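PDB 4EYE: probable oxidoreductase, which is a probable oxidoreductase of the medium-chain dehydrogenase/reductase type, related to quinone oxidoreductases and perhaps able to bind zinc. Local coordinates for residues Q28-P33 and Q73-P78; D134-A139 and G308-V313; F149-R154 and Q178-M183; K186-V191 and I207-E212. All blocks are in the same frame, centred on the assembly; numbering follows the deposited sequence.

Interaction 1: Q28-P33 and Q73-P78; sequences QSLSGP and QLKMEP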
# COMPACT_ATOMS: atom_id res chain seq x y z
N GLN A 28 10.61 3.54 -20.74
CA GLN A 28 10.81 3.90 -22.14
C GLN A 28 10.10 2.95 -23.09
O GLN A 28 10.21 3.10 -24.31
CB GLN A 28 12.30 4.12 -22.45
CG GLN A 28 12.67 5.50 -21.89
CD GLN A 28 14.12 5.83 -21.90
OE1 GLN A 28 14.92 5.14 -22.53
NE2 GLN A 28 14.47 6.94 -21.24
N SER A 29 9.36 2.01 -22.52
CA SER A 29 8.47 1.14 -23.30
C SER A 29 7.45 0.56 -22.32
O SER A 29 7.55 0.82 -21.10
CB SER A 29 9.27 0.03 -23.98
OG SER A 29 9.66 -0.97 -23.05
N LEU A 30 6.49 -0.21 -22.81
CA LEU A 30 5.56 -0.91 -21.94
C LEU A 30 5.95 -2.38 -21.79
O LEU A 30 5.09 -3.25 -21.65
CB LEU A 30 4.11 -0.75 -22.40
CG LEU A 30 3.49 0.65 -22.32
CD1 LEU A 30 2.02 0.64 -22.74
CD2 LEU A 30 3.65 1.24 -20.91
N SER A 31 7.26 -2.64 -21.75
CA SER A 31 7.77 -4.01 -21.64
C SER A 31 7.98 -4.45 -20.17
O SER A 31 8.59 -5.50 -19.92
CB SER A 31 9.10 -4.11 -22.39
OG SER A 31 10.09 -3.29 -21.74
N GLY A 32 7.45 -3.70 -19.21
CA GLY A 32 7.69 -4.02 -17.80
C GLY A 32 9.03 -3.46 -17.32
O GLY A 32 9.56 -2.52 -17.93
N PRO A 33 9.58 -4.03 -16.22
CA PRO A 33 10.84 -3.55 -15.62
C PRO A 33 12.02 -3.40 -16.58
O PRO A 33 12.81 -2.47 -16.42
CB PRO A 33 11.15 -4.61 -14.55
CG PRO A 33 9.81 -5.05 -14.10
CD PRO A 33 8.94 -5.06 -15.36
N GLN A 73 -5.13 0.05 -14.65
CA GLN A 73 -6.43 0.63 -15.06
C GLN A 73 -6.24 1.92 -15.87
O GLN A 73 -6.95 2.15 -16.82
CB GLN A 73 -7.38 0.85 -13.87
CG GLN A 73 -7.05 2.05 -12.99
CD GLN A 73 -7.74 2.02 -11.62
OE1 GLN A 73 -8.56 1.15 -11.35
NE2 GLN A 73 -7.41 3.00 -10.77
N LEU A 74 -5.24 2.72 -15.51
CA LEU A 74 -4.87 3.89 -16.28
C LEU A 74 -3.61 3.58 -17.07
O LEU A 74 -2.57 3.20 -16.50
CB LEU A 74 -4.65 5.07 -15.35
CG LEU A 74 -4.03 6.35 -15.93
CD1 LEU A 74 -4.74 6.80 -17.22
CD2 LEU A 74 -4.05 7.47 -14.88
N LYS A 75 -3.70 3.73 -18.39
CA LYS A 75 -2.59 3.42 -19.28
C LYS A 75 -1.76 4.66 -19.51
O LYS A 75 -2.21 5.59 -20.17
CB LYS A 75 -3.09 2.80 -20.60
CG LYS A 75 -2.00 2.23 -21.50
CD LYS A 75 -2.51 1.02 -22.29
CE LYS A 75 -1.75 0.77 -23.58
NZ LYS A 75 -2.32 -0.41 -24.29
N MET A 76 -0.56 4.71 -18.92
CA MET A 76 0.34 5.80 -19.22
C MET A 76 1.20 5.39 -20.44
O MET A 76 1.55 4.21 -20.61
CB MET A 76 1.16 6.22 -17.99
CG MET A 76 0.33 6.96 -16.91
SD MET A 76 -0.29 8.60 -17.37
CE MET A 76 1.15 9.32 -18.16
N GLU A 77 1.44 6.35 -21.32
CA GLU A 77 2.24 6.11 -22.52
C GLU A 77 3.68 6.52 -22.26
O GLU A 77 3.91 7.63 -21.84
CB GLU A 77 1.67 6.90 -23.73
CG GLU A 77 0.21 6.55 -24.07
CD GLU A 77 -0.04 5.07 -24.36
OE1 GLU A 77 0.91 4.36 -24.71
OE2 GLU A 77 -1.19 4.60 -24.26
N PRO A 78 4.64 5.65 -22.55
CA PRO A 78 6.03 6.07 -22.47
C PRO A 78 6.41 7.22 -23.42
O PRO A 78 5.78 7.40 -24.48
CB PRO A 78 6.83 4.81 -22.88
CG PRO A 78 5.87 3.69 -22.79
CD PRO A 78 4.53 4.28 -23.09
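Two surface loops come together where the side chain of Leu-30 and the backbone of Ser-29, in the connection between strands 21-27 and 36-42, lean against Pro-78, which lies in the run from helix 62-68 to strand 85-92. The prolyl ring is wedged between backbone and side chain: its CG sits 3.5 Å from Ser-29 C, its CB lies over the peptide link between Gln-28 and Ser-29, and its CD reaches Leu-30 CG at 3.9 Å. Leu-30 crosses that ring at about a right angle. With its CG anti to the carbonyl carbon (chi1 -67°), the side chain forks over the other loop; CD2 lies 3.6 Å from Met-76 O, while CD1 meets Lys-75 CE at 3.9 Å, near the end of a lysine chain that bends at chi2. The contact illustrates loop-to-loop docking by apolar contact, for no hydrogen bond spans it. Within the 28-33 loop, Ser-29 OG accepts from Ser-31 N at 3.2 Å in an ST turn, and the two serine hydroxyls are also hydrogen-bonded, OG to OG, at 2.7 Å. Farther along, Gly-32 is tied by a backbone bond to Thr-68 at the end of helix 62-68, and Met-76 packs on Met-67 of the same helix.

Interaction 2: D134-A139 and G308-V313; sequences DAEAVA and GMRPPV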
# COMPACT_ATOMS: atom_id res chain seq x y z
N ASP A 134 11.63 8.28 6.66
CA ASP A 134 11.01 8.52 5.33
C ASP A 134 10.56 7.25 4.61
O ASP A 134 9.54 7.26 3.95
CB ASP A 134 11.91 9.39 4.43
CG ASP A 134 12.04 10.78 4.98
OD1 ASP A 134 11.19 11.24 5.78
OD2 ASP A 134 13.00 11.47 4.64
N ALA A 135 11.31 6.18 4.73
CA ALA A 135 10.87 4.87 4.17
C ALA A 135 9.59 4.34 4.85
O ALA A 135 8.66 3.87 4.21
CB ALA A 135 11.98 3.85 4.29
N GLU A 136 9.57 4.39 6.18
CA GLU A 136 8.39 3.97 6.93
C GLU A 136 7.20 4.85 6.60
O GLU A 136 6.08 4.34 6.47
CB GLU A 136 8.69 3.98 8.44
CG GLU A 136 9.72 2.92 8.90
CD GLU A 136 10.20 3.19 10.35
OE1 GLU A 136 10.23 4.36 10.80
OE2 GLU A 136 10.45 2.20 11.03
N ALA A 137 7.45 6.14 6.42
CA ALA A 137 6.41 7.11 6.07
C ALA A 137 5.86 6.83 4.67
O ALA A 137 4.64 6.74 4.45
CB ALA A 137 6.92 8.54 6.14
N VAL A 138 6.76 6.62 3.70
CA VAL A 138 6.24 6.33 2.32
C VAL A 138 5.42 5.06 2.33
O VAL A 138 4.40 4.93 1.60
CB VAL A 138 7.33 6.39 1.20
CG1 VAL A 138 8.13 5.07 1.15
CG2 VAL A 138 6.68 6.74 -0.17
N ALA A 139 5.81 4.11 3.19
CA ALA A 139 5.14 2.84 3.24
C ALA A 139 3.66 2.98 3.66
O ALA A 139 2.84 2.20 3.21
CB ALA A 139 5.86 1.88 4.19
N GLY A 308 2.68 2.72 18.49
CA GLY A 308 3.87 1.87 18.25
C GLY A 308 3.96 1.23 16.88
O GLY A 308 4.93 0.54 16.59
N MET A 309 2.96 1.41 16.02
CA MET A 309 3.00 0.75 14.73
C MET A 309 4.17 1.26 13.88
O MET A 309 4.34 2.46 13.69
CB MET A 309 1.67 0.93 13.96
CG MET A 309 1.54 0.09 12.71
SD MET A 309 -0.06 0.31 11.90
CE MET A 309 0.08 1.97 11.22
N ARG A 310 4.95 0.35 13.34
CA ARG A 310 6.04 0.70 12.46
C ARG A 310 5.93 -0.15 11.18
O ARG A 310 6.15 -1.37 11.23
CB ARG A 310 7.41 0.45 13.15
CG ARG A 310 7.69 1.29 14.37
CD ARG A 310 7.84 2.78 14.04
NE ARG A 310 8.09 3.54 15.24
CZ ARG A 310 7.15 4.02 16.05
NH1 ARG A 310 5.84 3.85 15.78
NH2 ARG A 310 7.50 4.68 17.16
N PRO A 311 5.55 0.45 10.08
CA PRO A 311 5.53 -0.28 8.81
C PRO A 311 6.86 -0.93 8.48
O PRO A 311 7.89 -0.24 8.42
CB PRO A 311 5.21 0.82 7.78
CG PRO A 311 4.48 1.86 8.55
CD PRO A 311 5.14 1.87 9.90
N PRO A 312 6.86 -2.26 8.28
CA PRO A 312 8.12 -2.95 7.88
C PRO A 312 8.59 -2.57 6.48
O PRO A 312 7.80 -2.59 5.54
CB PRO A 312 7.78 -4.44 7.95
CG PRO A 312 6.46 -4.54 8.63
CD PRO A 312 5.76 -3.20 8.54
N VAL A 313 9.84 -2.19 6.37
CA VAL A 313 10.47 -1.91 5.12
C VAL A 313 11.61 -2.90 4.90
O VAL A 313 12.59 -2.89 5.65
CB VAL A 313 11.03 -0.47 5.04
CG1 VAL A 313 11.65 -0.25 3.66
CG2 VAL A 313 9.89 0.54 5.27
O HOH W 1 10.05 -0.10 10.22
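Pro-311 lays its ring along the flank of helix 134-140, overlapping Glu-136 and Ala-139, residues one turn apart. Its CG stands 3.6 Å from the backbone oxygen Glu-136 O, and its CB touches Ala-139 CB at 3.8 Å. One residue beyond Pro-312, Val-313 repeats the docking a little nearer the start of the helix: CG2, held anti to the carbonyl carbon, comes within 3.7 Å of Ala-135 O and 4.0 Å of Ala-135 CB. With only alanine methyls at 135 and 139, the loop lies close to the helix backbone. The polar part of the contact is carried by water. A single molecule donates to both Glu-136 OE2, at 2.5 Å, and Pro-311 O, at 2.8 Å, so it stitches a carboxylate to a backbone carbonyl that no direct bond joins. Glu-136 also runs past Arg-310, its OE2 near the aliphatic CB and CD, but the charged groups do not meet, Glu-136 OE1 staying 5.0 Å from Arg-310 NE, with the two planes 78° apart. Arg-310 NH1 instead donates to Met-309 O at 2.9 Å, approaching from above that carbonyl's plane, and to Val-305 O, folding the arginine back over the end of helix 293-306, which Gly-308 closes in a Schellman motif. The contact is therefore set at a junction: Ala-135 and Ala-139 also touch strand 337-341, Pro-311 and Pro-312 rest on Tyr-144 of helix 143-154, and Pro-312 leans on helix 171-182 just as the chain enters strand 313-318.

Interaction 3: F149-R154 and Q178-M183; sequences FAYARR and QIAKGM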
# COMPACT_ATOMS: atom_id res chain seq x y z
N PHE A 149 -9.07 2.82 5.64
CA PHE A 149 -10.35 2.95 4.97
C PHE A 149 -11.14 1.64 4.88
O PHE A 149 -12.31 1.62 5.22
CB PHE A 149 -10.09 3.49 3.57
CG PHE A 149 -11.27 3.41 2.64
CD1 PHE A 149 -12.39 4.24 2.83
CD2 PHE A 149 -11.23 2.59 1.54
CE1 PHE A 149 -13.45 4.21 1.93
CE2 PHE A 149 -12.31 2.55 0.63
CZ PHE A 149 -13.40 3.37 0.83
N ALA A 150 -10.49 0.56 4.43
CA ALA A 150 -11.16 -0.74 4.32
C ALA A 150 -11.75 -1.18 5.65
O ALA A 150 -12.88 -1.69 5.71
CB ALA A 150 -10.18 -1.85 3.84
N TYR A 151 -10.94 -1.07 6.69
CA TYR A 151 -11.38 -1.47 8.03
C TYR A 151 -12.38 -0.52 8.69
O TYR A 151 -13.46 -0.93 9.18
CB TYR A 151 -10.17 -1.62 8.93
CG TYR A 151 -9.34 -2.86 8.70
CD1 TYR A 151 -9.91 -4.05 8.30
CD2 TYR A 151 -7.97 -2.83 8.93
CE1 TYR A 151 -9.13 -5.20 8.15
CE2 TYR A 151 -7.19 -3.95 8.75
CZ TYR A 151 -7.75 -5.13 8.38
OH TYR A 151 -6.92 -6.25 8.27
N ALA A 152 -12.06 0.76 8.68
CA ALA A 152 -12.85 1.73 9.43
C ALA A 152 -14.14 2.08 8.72
O ALA A 152 -15.18 2.16 9.36
CB ALA A 152 -12.04 2.96 9.69
N ARG A 153 -14.09 2.29 7.41
CA ARG A 153 -15.24 2.78 6.69
C ARG A 153 -16.05 1.67 6.02
O ARG A 153 -17.27 1.62 6.14
CB ARG A 153 -14.83 3.81 5.65
CG ARG A 153 -15.97 4.39 4.84
CD ARG A 153 -16.74 5.48 5.59
NE ARG A 153 -17.61 6.20 4.66
CZ ARG A 153 -17.90 7.49 4.74
NH1 ARG A 153 -17.36 8.26 5.69
NH2 ARG A 153 -18.70 8.03 3.85
N ARG A 154 -15.37 0.76 5.34
CA ARG A 154 -16.08 -0.21 4.52
C ARG A 154 -16.54 -1.42 5.31
O ARG A 154 -17.72 -1.80 5.26
CB ARG A 154 -15.22 -0.66 3.35
CG ARG A 154 -14.93 0.43 2.35
CD ARG A 154 -16.17 0.99 1.65
NE ARG A 154 -16.78 -0.01 0.82
CZ ARG A 154 -18.05 -0.42 0.90
NH1 ARG A 154 -18.91 0.15 1.71
NH2 ARG A 154 -18.45 -1.41 0.10
N GLN A 178 -1.07 -5.18 10.51
CA GLN A 178 -0.65 -4.28 11.56
C GLN A 178 -1.82 -3.38 11.96
O GLN A 178 -2.03 -3.13 13.15
CB GLN A 178 0.52 -3.40 11.11
CG GLN A 178 1.82 -4.14 10.90
CD GLN A 178 2.97 -3.17 10.82
OE1 GLN A 178 2.97 -2.25 9.96
NE2 GLN A 178 3.92 -3.30 11.71
N ILE A 179 -2.61 -2.94 11.00
CA ILE A 179 -3.75 -2.13 11.32
C ILE A 179 -4.85 -2.91 12.11
O ILE A 179 -5.45 -2.36 13.03
CB ILE A 179 -4.36 -1.43 10.11
CG1 ILE A 179 -3.32 -0.45 9.51
CG2 ILE A 179 -5.67 -0.71 10.52
CD1 ILE A 179 -3.67 0.18 8.19
N ALA A 180 -5.12 -4.13 11.70
CA ALA A 180 -6.10 -4.97 12.40
C ALA A 180 -5.65 -5.19 13.87
O ALA A 180 -6.46 -5.05 14.80
CB ALA A 180 -6.26 -6.32 11.69
N LYS A 181 -4.37 -5.48 14.06
CA LYS A 181 -3.83 -5.69 15.43
C LYS A 181 -3.95 -4.38 16.19
O LYS A 181 -4.38 -4.36 17.34
CB LYS A 181 -2.38 -6.17 15.40
CG LYS A 181 -2.18 -7.58 14.90
CD LYS A 181 -2.99 -8.63 15.65
CE LYS A 181 -2.60 -8.81 17.11
NZ LYS A 181 -3.70 -9.56 17.80
N GLY A 182 -3.63 -3.29 15.51
CA GLY A 182 -3.76 -1.96 16.08
C GLY A 182 -5.17 -1.64 16.52
O GLY A 182 -5.36 -0.93 17.49
N MET A 183 -6.17 -2.16 15.79
CA MET A 183 -7.56 -1.93 16.13
C MET A 183 -8.16 -2.96 17.10
O MET A 183 -9.37 -3.01 17.30
CB MET A 183 -8.41 -1.87 14.86
CG MET A 183 -8.14 -0.65 14.01
SD MET A 183 -9.06 -0.69 12.47
CE MET A 183 -8.83 1.00 11.96
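Tyr-151 joins the end of helix 143-154 to Ile-179, Ala-180 and Met-183 at the end of helix 171-182, a helix that follows the first strand of the six-stranded parallel Rossmann sheet. Helix 143-154 widens into a pi-type turn over its last residues, 150-154, the turn that carries the tyrosine. The close-packed part is built around the tyrosine ring. Ile-179 CG2 meets its edge, in the ring plane, at 3.5 Å from Tyr-151 CD2; that methyl, anti to its own backbone nitrogen, is the isoleucine branch turned to the ring. Farther out, Ala-180 CB lies 3.8 Å from Tyr-151 CZ, the ring lying close against this small side chain. With chi1 at -75°, CG of Tyr-151 lies anti to the carbonyl carbon and the ring reaches across to helix 171-182, where its hydroxyl is hydrogen-bonded to Ala-176 O. A buried polar atom is thereby provided for by the helix it packs on.

The other side is looser. Met-183, the first residue to leave helical geometry, sends an extended side chain back toward helix 143-154. Its SD makes an oblique Met-aromatic contact, 5.2 Å from the centroid of the Tyr-151 ring and 54° off the ring normal, and touches Tyr-151 CB at 3.8 Å. The terminal methyl only grazes the neighbouring residue at a partly exposed margin, with Met-183 CE 4.4 Å from Ala-152 CB.

Interaction 4: K186-V191 and I207-E212; sequences KVIAVV and IVLPLE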
# COMPACT_ATOMS: atom_id res chain seq x y z
N LYS A 186 -7.98 -9.99 16.30
CA LYS A 186 -7.12 -11.17 16.13
C LYS A 186 -6.95 -11.42 14.65
O LYS A 186 -7.89 -11.24 13.89
CB LYS A 186 -7.75 -12.39 16.81
CG LYS A 186 -6.90 -13.67 16.74
CD LYS A 186 -7.49 -14.85 17.57
CE LYS A 186 -6.69 -16.15 17.34
NZ LYS A 186 -6.98 -17.23 18.33
N VAL A 187 -5.73 -11.80 14.27
CA VAL A 187 -5.36 -11.96 12.89
C VAL A 187 -4.85 -13.37 12.62
O VAL A 187 -3.89 -13.84 13.23
CB VAL A 187 -4.27 -10.93 12.43
CG1 VAL A 187 -3.85 -11.25 11.00
CG2 VAL A 187 -4.77 -9.49 12.50
N ILE A 188 -5.51 -14.03 11.68
CA ILE A 188 -5.01 -15.25 11.08
C ILE A 188 -4.51 -14.85 9.70
O ILE A 188 -5.26 -14.21 8.95
CB ILE A 188 -6.13 -16.32 10.95
CG1 ILE A 188 -6.64 -16.75 12.32
CG2 ILE A 188 -5.59 -17.59 10.28
CD1 ILE A 188 -7.97 -17.48 12.29
N ALA A 189 -3.27 -15.19 9.39
CA ALA A 189 -2.67 -14.87 8.11
C ALA A 189 -2.42 -16.13 7.31
O ALA A 189 -1.93 -17.14 7.87
CB ALA A 189 -1.36 -14.14 8.35
N VAL A 190 -2.75 -16.09 6.02
CA VAL A 190 -2.38 -17.17 5.10
C VAL A 190 -1.32 -16.66 4.14
O VAL A 190 -1.45 -15.54 3.63
CB VAL A 190 -3.59 -17.68 4.31
CG1 VAL A 190 -3.16 -18.77 3.32
CG2 VAL A 190 -4.62 -18.25 5.29
N VAL A 191 -0.25 -17.43 3.97
CA VAL A 191 0.82 -17.05 3.06
C VAL A 191 0.90 -18.02 1.88
O VAL A 191 0.96 -19.23 2.06
CB VAL A 191 2.20 -17.02 3.77
CG1 VAL A 191 2.25 -15.90 4.82
CG2 VAL A 191 2.58 -18.38 4.36
N ILE A 207 -1.89 -16.28 14.13
CA ILE A 207 -1.75 -17.63 13.60
C ILE A 207 -1.37 -17.45 12.14
O ILE A 207 -1.97 -16.62 11.44
CB ILE A 207 -3.09 -18.41 13.68
CG1 ILE A 207 -3.38 -18.88 15.12
CG2 ILE A 207 -3.05 -19.62 12.75
CD1 ILE A 207 -4.59 -18.23 15.78
N VAL A 208 -0.31 -18.14 11.72
CA VAL A 208 0.06 -18.16 10.32
C VAL A 208 -0.19 -19.55 9.75
O VAL A 208 0.09 -20.53 10.40
CB VAL A 208 1.52 -17.73 10.11
CG1 VAL A 208 1.83 -17.69 8.62
CG2 VAL A 208 1.76 -16.38 10.75
N LEU A 209 -0.74 -19.61 8.54
CA LEU A 209 -1.07 -20.86 7.87
C LEU A 209 -0.62 -20.80 6.43
O LEU A 209 -0.71 -19.74 5.80
CB LEU A 209 -2.58 -21.11 7.89
CG LEU A 209 -3.16 -21.48 9.25
CD1 LEU A 209 -4.67 -21.34 9.16
CD2 LEU A 209 -2.72 -22.88 9.64
N PRO A 210 -0.14 -21.94 5.89
CA PRO A 210 0.28 -21.97 4.50
C PRO A 210 -0.92 -22.16 3.57
O PRO A 210 -1.90 -22.77 3.95
CB PRO A 210 1.24 -23.15 4.45
CG PRO A 210 0.75 -24.08 5.51
CD PRO A 210 0.13 -23.22 6.57
N LEU A 211 -0.85 -21.61 2.37
CA LEU A 211 -1.92 -21.79 1.40
C LEU A 211 -1.67 -23.11 0.70
O LEU A 211 -0.94 -23.16 -0.27
CB LEU A 211 -1.94 -20.65 0.38
CG LEU A 211 -3.06 -20.74 -0.67
CD1 LEU A 211 -4.40 -20.26 -0.09
CD2 LEU A 211 -2.70 -19.95 -1.94
N GLU A 212 -2.24 -24.17 1.26
CA GLU A 212 -2.13 -25.54 0.72
C GLU A 212 -3.50 -26.18 0.79
O GLU A 212 -4.40 -25.61 1.39
CB GLU A 212 -1.16 -26.37 1.58
CG GLU A 212 0.31 -26.03 1.31
CD GLU A 212 1.24 -26.43 2.44
OE1 GLU A 212 0.78 -27.10 3.37
OE2 GLU A 212 2.43 -26.05 2.38
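Ile-207 stands beside Ile-188 of the neighbouring strand, the two side chains pointing the same way from one face of the sheet. Followed outward, Ile-207 CB lies 4.1 Å from Ile-188 CG1, and its branch methyl CG2 faces Ile-188 CG2 at the same distance. The longer branch departs: CG1 lies anti to the carbonyl carbon, and with chi2 at 113°, away from a staggered value, CD1 is carried to the extended chain of Lys-186. There Ile-207 CD1 approaches Lys-186 CE and NZ; the CE approach is tighter than a normal carbon contact, so the exact placing of this tip is doubtful. Beneath these side chains runs a parallel ladder, the pairing expected between two strands linked through a helix. Strand 186-191, helix 197-203 and strand 207-210 form a beta-alpha-beta crossover of the Rossmann fold, with 207-210 an edge strand of the sheet. The bonds alternate, from Ala-189 N to Ile-207 O at 2.8 Å, then from Leu-209 N to Ala-189 O, also at 2.8 Å. On the other face Ala-189, Val-191 and Val-208 all touch Val-200 of the crossover helix. Past the regular pairing, Leu-211 forms the centre of an inverse gamma turn; its N still reaches Val-191 O at 3.0 Å, from 40° above the carbonyl plane. Val-190, on the same face as Ile-207, crosses Leu-211 of the following loop at about a right angle, Val-190 CG1 resting 3.7 Å from Leu-211 CB.

Along the chain interaction 1 closes first; interaction 2 then spans a long stretch that holds interactions 3 and 4, one after the other. Interaction 1 is a surface contact that touches none of the others, its centre 28 Å from that of interaction 2 and 34 Å from that of interaction 4. Interactions 2, 3 and 4 form a connected series. Gln-178 links interactions 2 and 3, its NE2 probably hydrogen-bonded to Arg-310 O, while Ala-180 and Lys-181 pack on Val-187 to join interactions 3 and 4, whose centres lie 18 Å apart. Helix 171-182 thus connects the segment leading into strand 313-318, outside the parallel sheet, with the Rossmann sheet, consistent with the two-domain architecture of medium-chain dehydrogenases.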